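Local coordinates for haloacid dehalogenase (Pseudomonas aeruginosa, PDB 3UMC), which probably hydrolyses the carbon-halogen bond of L-2-haloacids, as a member of the haloacid dehalogenase-like hydrolase superfamily, at residues Trp116-Pro121 against Ala153-Leu158; Ile216-Glu221 against Ser241-Leu246. All blocks are in the same frame, centred on the assembly; numbering follows the deposited sequence.

Contact 1. Residues Trp116-Pro121 against Ala153-Leu158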
# COMPACT_ATOMS: atom_id res chain seq x y z
N TRP A 116 -14.31 -9.70 -10.77
CA TRP A 116 -12.93 -9.29 -10.95
C TRP A 116 -12.20 -9.13 -9.64
O TRP A 116 -11.06 -8.82 -9.70
CB TRP A 116 -12.90 -7.97 -11.62
CG TRP A 116 -13.38 -8.00 -12.95
CD1 TRP A 116 -14.60 -7.60 -13.38
CD2 TRP A 116 -12.63 -8.33 -14.11
NE1 TRP A 116 -14.67 -7.68 -14.75
CE2 TRP A 116 -13.47 -8.14 -15.22
CE3 TRP A 116 -11.32 -8.78 -14.32
CZ2 TRP A 116 -13.06 -8.41 -16.54
CZ3 TRP A 116 -10.90 -9.03 -15.63
CH2 TRP A 116 -11.78 -8.85 -16.72
N HIS A 117 -12.83 -9.38 -8.50
CA HIS A 117 -12.24 -9.14 -7.22
C HIS A 117 -11.72 -10.42 -6.63
O HIS A 117 -11.01 -10.41 -5.62
CB HIS A 117 -13.30 -8.49 -6.29
CG HIS A 117 -13.64 -7.06 -6.64
ND1 HIS A 117 -13.63 -6.05 -5.70
CD2 HIS A 117 -14.00 -6.47 -7.80
CE1 HIS A 117 -13.96 -4.90 -6.27
NE2 HIS A 117 -14.20 -5.13 -7.55
N ARG A 118 -12.01 -11.54 -7.30
CA ARG A 118 -11.63 -12.85 -6.78
C ARG A 118 -10.95 -13.57 -7.92
O ARG A 118 -11.64 -14.09 -8.80
CB ARG A 118 -12.87 -13.59 -6.32
CG ARG A 118 -13.49 -12.97 -5.04
CD ARG A 118 -14.70 -13.76 -4.46
NE ARG A 118 -15.78 -13.71 -5.43
CZ ARG A 118 -16.55 -12.64 -5.67
NH1 ARG A 118 -16.40 -11.50 -4.99
NH2 ARG A 118 -17.48 -12.72 -6.60
N LEU A 119 -9.61 -13.58 -7.96
CA LEU A 119 -8.94 -14.13 -9.13
C LEU A 119 -7.85 -15.08 -8.76
O LEU A 119 -7.04 -14.75 -7.91
CB LEU A 119 -8.37 -13.02 -10.03
CG LEU A 119 -9.29 -11.88 -10.31
CD1 LEU A 119 -8.52 -10.76 -10.82
CD2 LEU A 119 -10.48 -12.27 -11.30
N ARG A 120 -7.77 -16.20 -9.48
CA ARG A 120 -6.88 -17.24 -9.16
C ARG A 120 -5.46 -16.86 -9.60
O ARG A 120 -5.23 -16.49 -10.72
CB ARG A 120 -7.30 -18.53 -9.87
CG ARG A 120 -6.32 -19.73 -9.65
CD ARG A 120 -6.80 -21.13 -10.37
NE ARG A 120 -8.03 -21.58 -9.72
CZ ARG A 120 -9.27 -21.40 -10.18
NH1 ARG A 120 -10.30 -21.80 -9.42
NH2 ARG A 120 -9.52 -20.87 -11.40
N PRO A 121 -4.50 -17.05 -8.71
CA PRO A 121 -3.09 -16.90 -9.04
C PRO A 121 -2.59 -17.99 -10.02
O PRO A 121 -3.00 -19.14 -9.85
CB PRO A 121 -2.42 -17.07 -7.69
CG PRO A 121 -3.33 -17.90 -6.87
CD PRO A 121 -4.70 -17.57 -7.33
N ALA A 153 -5.83 -9.05 -3.75
CA ALA A 153 -4.76 -9.44 -2.85
C ALA A 153 -5.20 -10.47 -1.79
O ALA A 153 -4.48 -11.46 -1.52
CB ALA A 153 -4.17 -8.17 -2.08
N ARG A 154 -6.30 -10.20 -1.10
CA ARG A 154 -6.73 -11.06 -0.00
C ARG A 154 -7.24 -12.42 -0.51
O ARG A 154 -7.06 -13.40 0.14
CB ARG A 154 -7.91 -10.47 0.76
CG ARG A 154 -7.57 -9.49 1.78
CD ARG A 154 -6.86 -10.09 3.00
NE ARG A 154 -6.78 -9.05 4.04
CZ ARG A 154 -7.77 -8.74 4.87
NH1 ARG A 154 -8.92 -9.40 4.85
NH2 ARG A 154 -7.57 -7.83 5.78
N HIS A 155 -7.91 -12.45 -1.63
CA HIS A 155 -8.43 -13.73 -2.14
C HIS A 155 -7.30 -14.66 -2.51
O HIS A 155 -7.23 -15.83 -2.06
CB HIS A 155 -9.32 -13.48 -3.34
CG HIS A 155 -9.97 -14.73 -3.86
ND1 HIS A 155 -9.55 -15.35 -5.02
CD2 HIS A 155 -10.93 -15.52 -3.33
CE1 HIS A 155 -10.29 -16.44 -5.21
NE2 HIS A 155 -11.11 -16.58 -4.18
N ALA A 156 -6.36 -14.12 -3.27
CA ALA A 156 -5.21 -14.87 -3.76
C ALA A 156 -4.07 -15.05 -2.79
O ALA A 156 -3.15 -15.79 -3.09
CB ALA A 156 -4.67 -14.20 -5.08
N GLY A 157 -4.02 -14.29 -1.70
CA GLY A 157 -2.90 -14.30 -0.78
C GLY A 157 -1.63 -13.56 -1.28
O GLY A 157 -0.52 -13.88 -0.89
N LEU A 158 -1.76 -12.57 -2.13
CA LEU A 158 -0.58 -11.85 -2.61
C LEU A 158 0.08 -11.03 -1.47
O LEU A 158 -0.56 -10.20 -0.81
CB LEU A 158 -1.04 -10.99 -3.77
CG LEU A 158 -1.78 -11.69 -4.92
CD1 LEU A 158 -1.93 -10.72 -6.09
CD2 LEU A 158 -1.05 -12.96 -5.40
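A chi1 of -176° swings the H155 ring away from its backbone N and out of the last turn of helix 146-156, while a chi1 of -70° sets R118 CG anti to the carbonyl carbon, where it follows CB over that ring. R118 CB stands almost exactly on the ring normal, 3.9 Å from the centroid of the H155 ring: a CH-pi contact over the face. R118 CG continues across the same ring, 4.0 Å from H155 CD2. The chain then leads its guanidinium away, guanidinium and imidazole planes 87° apart, to a weak hydrogen bond with Q43. H155 ND1 lies 3.4 Å from L119 N, but the angle is too poor for a hydrogen bond. Beside the ring, A156 CB packs 3.7 Å from L119 O and 4.1 Å from P121 CD. Residues 116-121 probably lead from the cap back to the Rossmann-like core, as in related L-2-haloacid dehalogenases; the contact packs this connection against the end of helix 146-156. H117 is hydrogen-bonded to D86 and to D151 of that helix. With no hydrogen bond between the segments, their direct contact rests on van der Waals packing and the CH-pi overlap, and the polar ends of R118 and H117 turn to partners elsewhere.

Contact 2. Residues Ile216-Glu221 against Ser241-Leu246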
# COMPACT_ATOMS: atom_id res chain seq x y z
N ILE A 216 7.59 -11.94 -18.19
CA ILE A 216 7.17 -13.36 -17.99
C ILE A 216 6.01 -13.63 -18.92
O ILE A 216 4.98 -13.05 -18.74
CB ILE A 216 6.73 -13.57 -16.56
CG1 ILE A 216 7.92 -13.28 -15.63
CG2 ILE A 216 6.29 -15.04 -16.28
CD1 ILE A 216 7.75 -13.77 -14.18
N ALA A 217 6.17 -14.51 -19.89
CA ALA A 217 5.10 -14.84 -20.78
C ALA A 217 3.98 -15.56 -20.07
O ALA A 217 4.23 -16.43 -19.30
CB ALA A 217 5.65 -15.70 -22.03
N ARG A 218 2.73 -15.22 -20.39
CA ARG A 218 1.55 -15.92 -19.87
C ARG A 218 0.71 -16.28 -21.08
O ARG A 218 -0.32 -15.64 -21.34
CB ARG A 218 0.74 -15.03 -18.95
CG ARG A 218 1.43 -14.60 -17.70
CD ARG A 218 1.97 -15.81 -16.88
NE ARG A 218 2.39 -15.44 -15.54
CZ ARG A 218 2.85 -16.28 -14.60
NH1 ARG A 218 3.07 -17.57 -14.86
NH2 ARG A 218 3.17 -15.81 -13.41
N PRO A 219 1.13 -17.32 -21.83
CA PRO A 219 0.49 -17.61 -23.12
C PRO A 219 -0.97 -18.08 -23.05
O PRO A 219 -1.58 -18.13 -24.07
CB PRO A 219 1.39 -18.66 -23.76
CG PRO A 219 2.06 -19.44 -22.57
CD PRO A 219 2.23 -18.27 -21.50
N LEU A 220 -1.51 -18.32 -21.84
CA LEU A 220 -2.87 -18.81 -21.60
C LEU A 220 -3.78 -17.70 -21.05
O LEU A 220 -4.95 -17.92 -20.79
CB LEU A 220 -2.81 -20.04 -20.63
CG LEU A 220 -2.10 -21.28 -21.30
CD1 LEU A 220 -2.12 -22.56 -20.53
CD2 LEU A 220 -2.74 -21.53 -22.66
N GLU A 221 -3.25 -16.49 -20.86
CA GLU A 221 -4.08 -15.44 -20.28
C GLU A 221 -5.43 -15.29 -21.01
O GLU A 221 -6.49 -15.14 -20.37
CB GLU A 221 -3.36 -14.10 -20.32
CG GLU A 221 -4.11 -13.00 -19.68
CD GLU A 221 -3.36 -11.64 -19.64
OE1 GLU A 221 -2.17 -11.50 -20.06
OE2 GLU A 221 -4.00 -10.74 -19.09
N SER A 241 10.73 -17.58 -17.04
CA SER A 241 9.64 -18.51 -17.34
C SER A 241 8.53 -18.37 -16.33
O SER A 241 7.39 -18.62 -16.63
CB SER A 241 10.20 -19.96 -17.34
OG SER A 241 10.80 -20.25 -16.08
N ASP A 242 8.85 -17.96 -15.12
CA ASP A 242 7.88 -17.77 -14.11
C ASP A 242 8.52 -16.99 -12.92
O ASP A 242 9.68 -16.66 -12.97
CB ASP A 242 7.33 -19.13 -13.68
CG ASP A 242 8.41 -20.03 -13.14
OD1 ASP A 242 9.02 -19.67 -12.09
OD2 ASP A 242 8.68 -21.01 -13.81
N LEU A 243 7.78 -16.64 -11.88
CA LEU A 243 8.35 -15.79 -10.83
C LEU A 243 9.42 -16.39 -10.03
O LEU A 243 10.24 -15.64 -9.44
CB LEU A 243 7.30 -15.28 -9.86
CG LEU A 243 6.54 -14.00 -10.22
CD1 LEU A 243 5.53 -14.24 -11.32
CD2 LEU A 243 5.82 -13.50 -8.97
N LEU A 244 9.44 -17.73 -9.90
CA LEU A 244 10.53 -18.34 -9.12
C LEU A 244 11.80 -18.34 -9.95
O LEU A 244 12.89 -18.12 -9.42
CB LEU A 244 10.20 -19.81 -8.69
CG LEU A 244 9.38 -19.94 -7.42
CD1 LEU A 244 8.82 -21.43 -7.24
CD2 LEU A 244 10.17 -19.44 -6.12
N ASP A 245 11.65 -18.60 -11.24
CA ASP A 245 12.77 -18.44 -12.17
C ASP A 245 13.30 -16.99 -12.23
O ASP A 245 14.49 -16.79 -12.35
CB ASP A 245 12.38 -18.95 -13.55
CG ASP A 245 13.53 -18.90 -14.55
OD1 ASP A 245 14.57 -19.57 -14.29
OD2 ASP A 245 13.41 -18.17 -15.59
N LEU A 246 12.42 -16.00 -12.06
CA LEU A 246 12.85 -14.59 -11.91
C LEU A 246 13.69 -14.46 -10.64
O LEU A 246 14.79 -13.91 -10.68
CB LEU A 246 11.66 -13.61 -11.88
CG LEU A 246 11.97 -12.12 -11.69
CD1 LEU A 246 12.90 -11.62 -12.80
CD2 LEU A 246 10.71 -11.25 -11.60
O HOH W 1 6.31 -18.28 -18.94
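I216 aims its CB at residues 241-246 and forks there. Its CG2 branch, anti to the backbone N, lies 3.8 Å from both S241 O and D242 CA. The same methyl sits above the centre of the R218 guanidinium, 3.9 Å from its plane. CG1, anti to the carbonyl carbon (chi1 -61°), carries CD1 toward the start of the helix, where it presses to 3.5 Å of D242 C and touches L243 CD1 at 3.7 Å, the two side chains crossing at about a right angle. These are the C-terminal ends of strands at one margin of the parallel sheet of a HAD-type Rossmannoid core, where 238-240, the outermost strand within the chain, runs beside 212-216 and leads into helix 243-251. D242 is the N-cap of that helix: its OD1 takes a straight bond from D245 N (173°), from above the carboxylate plane, and a weak one from L244 N. L243 CD1 also reaches R218 NH2 at 3.5 Å, obliquely to the guanidinium. The charge of R218 is met by D124, whose other carboxylate oxygen accepts from L243 N; T32 O accepts from R218 NE. Where the backbones separate, a water donates to both A217 O and S241 O.

How the contacts relate
From the N terminus the chain passes strand 24-27, then the helices from 36-50 to 106-113, probably in large part the cap, and re-enters the core near 120-121. Contact 1 closes the loop that follows, made of helix 125-132, strand 137-140 and helix 146-156. The chain then runs through strands 162-163, 193-197 and 212-216 before contact 2 closes a shorter, helix-free loop that includes strand 238-240. The two loops stand in series, neither nested nor crossed; the centres of the contacts lie about 17 Å apart. Helix 125-132 is their common neighbour: P121 and L158 pack on its L126, L243 on its M129. Contact 1 thus joins the probable cap connection to the core, contact 2 the sheet margin to the C-terminal helix.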